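Local coordinates for protein prophenoloxidase b (Marsupenaeus japonicus, PDB 3WKY) that probably oxidises monophenols and o-diphenols once activated, as a type 3 copper phenoloxidase of the hemolymph that binds dioxygen at a dinuclear copper site, at residues E433-S441 with L665-R673. Sequence-based numbering, arbitrary orientation.
Sequences EHWIDDYVS and LRDPSSVLR
On the surface of the C-terminal immunoglobulin-like domain of this hemocyanin-family protein, about 30 Å from the centre of the chain to the centre of the contact, the loop joining strands 424-432 and 445-456 packs against the chain that leaves strand 655-664, where residues 668-671 make a short 3-10 segment. The contact is apolar, and V671 meets Y439, I436 and W435. Its compact, beta-branched side chain stands over one face of the Y439 ring: CB lies 3.7 Å from the ring centroid, only 10° off the normal, a CH-pi contact, and V671 CG2 reaches Y439 CG at 3.6 Å. With CG anti to the backbone N (chi1 176°), the tyrosine turns this face to the valine, while the backbone N of S441 lies over the opposite face, offset from its centre. Without the ring, as with an alanine here, V671 is likely to lose the face it rests on, and a gap would open beside the 3-10 segment. V671 CG2 also meets I436 CG2 at 3.8 Å, and that same I436 methyl lies over one face of the W435 indole. The six-membered end of the indole reaches P668, L665 and V671: CH2 comes within 3.6 Å of P668 O, which sits near the ring plane, and CH2 approaches L665 CD1 obliquely at 3.8 Å. W435 suits this place because its broad apolar end can touch all three while NE1 hydrogen-bonds E432. A type II beta turn runs from I436 to Y439, and D667 O, just before the 3-10 segment, accepts from S670 N and S670 OG. Beyond V671, branched L672 uses both methyls, CD1 lying 3.9 Å from I436 CD1 and CD2 facing D437 O.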
loop_
_atom_site.group_PDB
_atom_site.type_symbol
_atom_site.label_atom_id
_atom_site.label_comp_id
_atom_site.label_asym_id
_atom_site.label_seq_id
_atom_site.Cartn_x
_atom_site.Cartn_y
_atom_site.Cartn_z
ATOM N N GLU A 433 57.336 -0.172 4.504
ATOM C CA GLU A 433 58.607 0.497 4.253
ATOM C C GLU A 433 58.695 1.798 5.050
ATOM O O GLU A 433 57.691 2.288 5.572
ATOM C CB GLU A 433 58.768 0.786 2.757
ATOM C CG GLU A 433 60.075 0.277 2.142
ATOM C CD GLU A 433 60.191 -1.240 2.142
ATOM O OE1 GLU A 433 59.959 -1.866 1.084
ATOM O OE2 GLU A 433 60.522 -1.815 3.198
ATOM N N HIS A 434 59.900 2.353 5.150
ATOM C CA HIS A 434 60.102 3.638 5.817
ATOM C C HIS A 434 59.318 4.732 5.110
ATOM O O HIS A 434 59.384 4.854 3.887
ATOM C CB HIS A 434 61.588 4.017 5.829
ATOM C CG HIS A 434 61.842 5.444 6.213
ATOM N ND1 HIS A 434 61.897 6.465 5.289
ATOM C CD2 HIS A 434 62.046 6.018 7.421
ATOM C CE1 HIS A 434 62.123 7.608 5.911
ATOM N NE2 HIS A 434 62.221 7.365 7.206
ATOM N N TRP A 435 58.578 5.529 5.872
ATOM C CA TRP A 435 57.815 6.620 5.279
ATOM C C TRP A 435 57.848 7.896 6.115
ATOM O O TRP A 435 57.539 8.980 5.617
ATOM C CB TRP A 435 56.369 6.195 4.975
ATOM C CG TRP A 435 55.571 5.770 6.177
ATOM C CD1 TRP A 435 55.451 4.507 6.679
ATOM C CD2 TRP A 435 54.758 6.611 7.001
ATOM N NE1 TRP A 435 54.616 4.513 7.773
ATOM C CE2 TRP A 435 54.180 5.793 7.991
ATOM C CE3 TRP A 435 54.460 7.979 6.998
ATOM C CZ2 TRP A 435 53.331 6.299 8.975
ATOM C CZ3 TRP A 435 53.624 8.479 7.975
ATOM C CH2 TRP A 435 53.067 7.642 8.949
ATOM N N ILE A 436 58.217 7.772 7.385
ATOM C CA ILE A 436 58.378 8.954 8.224
ATOM C C ILE A 436 59.549 8.770 9.195
ATOM O O ILE A 436 59.693 7.715 9.816
ATOM C CB ILE A 436 57.068 9.333 8.969
ATOM C CG1 ILE A 436 57.200 10.717 9.609
ATOM C CG2 ILE A 436 56.678 8.270 10.001
ATOM C CD1 ILE A 436 55.964 11.172 10.369
ATOM N N ASP A 437 60.403 9.786 9.291
ATOM C CA ASP A 437 61.571 9.710 10.160
ATOM C C ASP A 437 61.173 9.397 11.600
ATOM O O ASP A 437 60.126 9.860 12.057
ATOM C CB ASP A 437 62.362 11.022 10.110
ATOM C CG ASP A 437 63.191 11.155 8.847
ATOM O OD1 ASP A 437 63.624 10.113 8.311
ATOM O OD2 ASP A 437 63.413 12.300 8.394
ATOM N N ASP A 438 61.989 8.564 12.256
ATOM C CA ASP A 438 61.827 8.214 13.671
ATOM C C ASP A 438 60.658 7.274 13.961
ATOM O O ASP A 438 60.226 7.125 15.108
ATOM C CB ASP A 438 61.740 9.467 14.544
ATOM C CG ASP A 438 63.021 10.269 14.532
ATOM O OD1 ASP A 438 64.102 9.651 14.643
ATOM O OD2 ASP A 438 62.948 11.509 14.400
ATOM N N TYR A 439 60.151 6.622 12.924
ATOM C CA TYR A 439 59.123 5.610 13.131
ATOM C C TYR A 439 59.445 4.410 12.269
ATOM O O TYR A 439 59.720 4.553 11.075
ATOM C CB TYR A 439 57.720 6.137 12.804
ATOM C CG TYR A 439 56.633 5.081 12.914
ATOM C CD1 TYR A 439 56.225 4.604 14.152
ATOM C CD2 TYR A 439 56.013 4.571 11.778
ATOM C CE1 TYR A 439 55.234 3.635 14.259
ATOM C CE2 TYR A 439 55.025 3.604 11.873
ATOM C CZ TYR A 439 54.638 3.143 13.113
ATOM O OH TYR A 439 53.653 2.191 13.211
ATOM N N VAL A 440 59.436 3.229 12.880
ATOM C CA VAL A 440 59.523 1.987 12.127
ATOM C C VAL A 440 58.274 1.164 12.421
ATOM O O VAL A 440 58.000 0.815 13.573
ATOM C CB VAL A 440 60.788 1.173 12.474
ATOM C CG1 VAL A 440 60.791 -0.150 11.707
ATOM C CG2 VAL A 440 62.048 1.978 12.152
ATOM N N SER A 441 57.500 0.872 11.382
ATOM C CA SER A 441 56.271 0.106 11.541
ATOM C C SER A 441 56.546 -1.305 12.041
ATOM O O SER A 441 57.411 -1.999 11.502
ATOM C CB SER A 441 55.514 0.034 10.211
ATOM O OG SER A 441 55.147 1.326 9.766
ATOM N N LEU A 665 45.371 6.518 9.717
ATOM C CA LEU A 665 45.875 7.635 10.505
ATOM C C LEU A 665 45.239 8.950 10.061
ATOM O O LEU A 665 45.480 9.420 8.940
ATOM C CB LEU A 665 47.401 7.728 10.369
ATOM C CG LEU A 665 48.189 6.486 10.795
ATOM C CD1 LEU A 665 49.674 6.578 10.392
ATOM C CD2 LEU A 665 48.047 6.261 12.288
ATOM N N ARG A 666 44.423 9.535 10.935
ATOM C CA ARG A 666 43.836 10.850 10.693
ATOM C C ARG A 666 44.926 11.930 10.658
ATOM O O ARG A 666 44.804 12.936 9.961
ATOM C CB ARG A 666 42.796 11.167 11.771
ATOM C CG ARG A 666 42.251 12.586 11.703
ATOM C CD ARG A 666 41.204 12.871 12.775
ATOM N NE ARG A 666 39.861 12.464 12.367
ATOM C CZ ARG A 666 39.115 13.115 11.479
ATOM N NH1 ARG A 666 39.581 14.206 10.878
ATOM N NH2 ARG A 666 37.903 12.669 11.179
ATOM N N ASP A 667 45.998 11.690 11.406
ATOM C CA ASP A 667 47.142 12.594 11.477
ATOM C C ASP A 667 48.401 11.729 11.495
ATOM O O ASP A 667 48.767 11.178 12.536
ATOM C CB ASP A 667 47.048 13.445 12.747
ATOM C CG ASP A 667 48.321 14.225 13.032
ATOM O OD1 ASP A 667 49.074 14.531 12.082
ATOM O OD2 ASP A 667 48.561 14.534 14.221
ATOM N N PRO A 668 49.055 11.585 10.331
ATOM C CA PRO A 668 50.153 10.621 10.185
ATOM C C PRO A 668 51.293 10.843 11.187
ATOM O O PRO A 668 51.966 9.885 11.582
ATOM C CB PRO A 668 50.639 10.858 8.754
ATOM C CG PRO A 668 49.433 11.425 8.031
ATOM C CD PRO A 668 48.720 12.254 9.061
ATOM N N SER A 669 51.490 12.087 11.611
ATOM C CA SER A 669 52.570 12.395 12.544
ATOM C C SER A 669 52.307 11.812 13.938
ATOM O O SER A 669 53.205 11.778 14.785
ATOM C CB SER A 669 52.795 13.906 12.629
ATOM O OG SER A 669 51.830 14.514 13.466
ATOM N N SER A 670 51.083 11.339 14.168
ATOM C CA SER A 670 50.723 10.736 15.451
ATOM C C SER A 670 51.555 9.493 15.785
ATOM O O SER A 670 51.614 9.083 16.945
ATOM C CB SER A 670 49.236 10.379 15.483
ATOM O OG SER A 670 48.965 9.290 14.621
ATOM N N VAL A 671 52.201 8.892 14.785
ATOM C CA VAL A 671 53.008 7.697 15.048
ATOM C C VAL A 671 54.308 8.044 15.768
ATOM O O VAL A 671 54.975 7.166 16.317
ATOM C CB VAL A 671 53.341 6.880 13.774
ATOM C CG1 VAL A 671 52.066 6.331 13.131
ATOM C CG2 VAL A 671 54.148 7.708 12.779
ATOM N N LEU A 672 54.661 9.325 15.765
ATOM C CA LEU A 672 55.926 9.770 16.342
ATOM C C LEU A 672 55.897 9.760 17.861
ATOM O O LEU A 672 54.849 9.978 18.473
ATOM C CB LEU A 672 56.276 11.171 15.846
ATOM C CG LEU A 672 56.520 11.271 14.344
ATOM C CD1 LEU A 672 56.731 12.719 13.915
ATOM C CD2 LEU A 672 57.702 10.413 13.972
ATOM N N ARG A 673 57.057 9.504 18.462
ATOM C CA ARG A 673 57.195 9.590 19.910
ATOM C C ARG A 673 56.846 10.998 20.358
ATOM O O ARG A 673 57.358 11.983 19.819
ATOM C CB ARG A 673 58.624 9.263 20.346
ATOM C CG ARG A 673 59.163 7.955 19.801
ATOM C CD ARG A 673 60.590 7.713 20.268
ATOM N NE ARG A 673 61.344 6.902 19.314
ATOM C CZ ARG A 673 61.407 5.574 19.339
ATOM N NH1 ARG A 673 60.758 4.892 20.276
ATOM N NH2 ARG A 673 62.120 4.925 18.428
#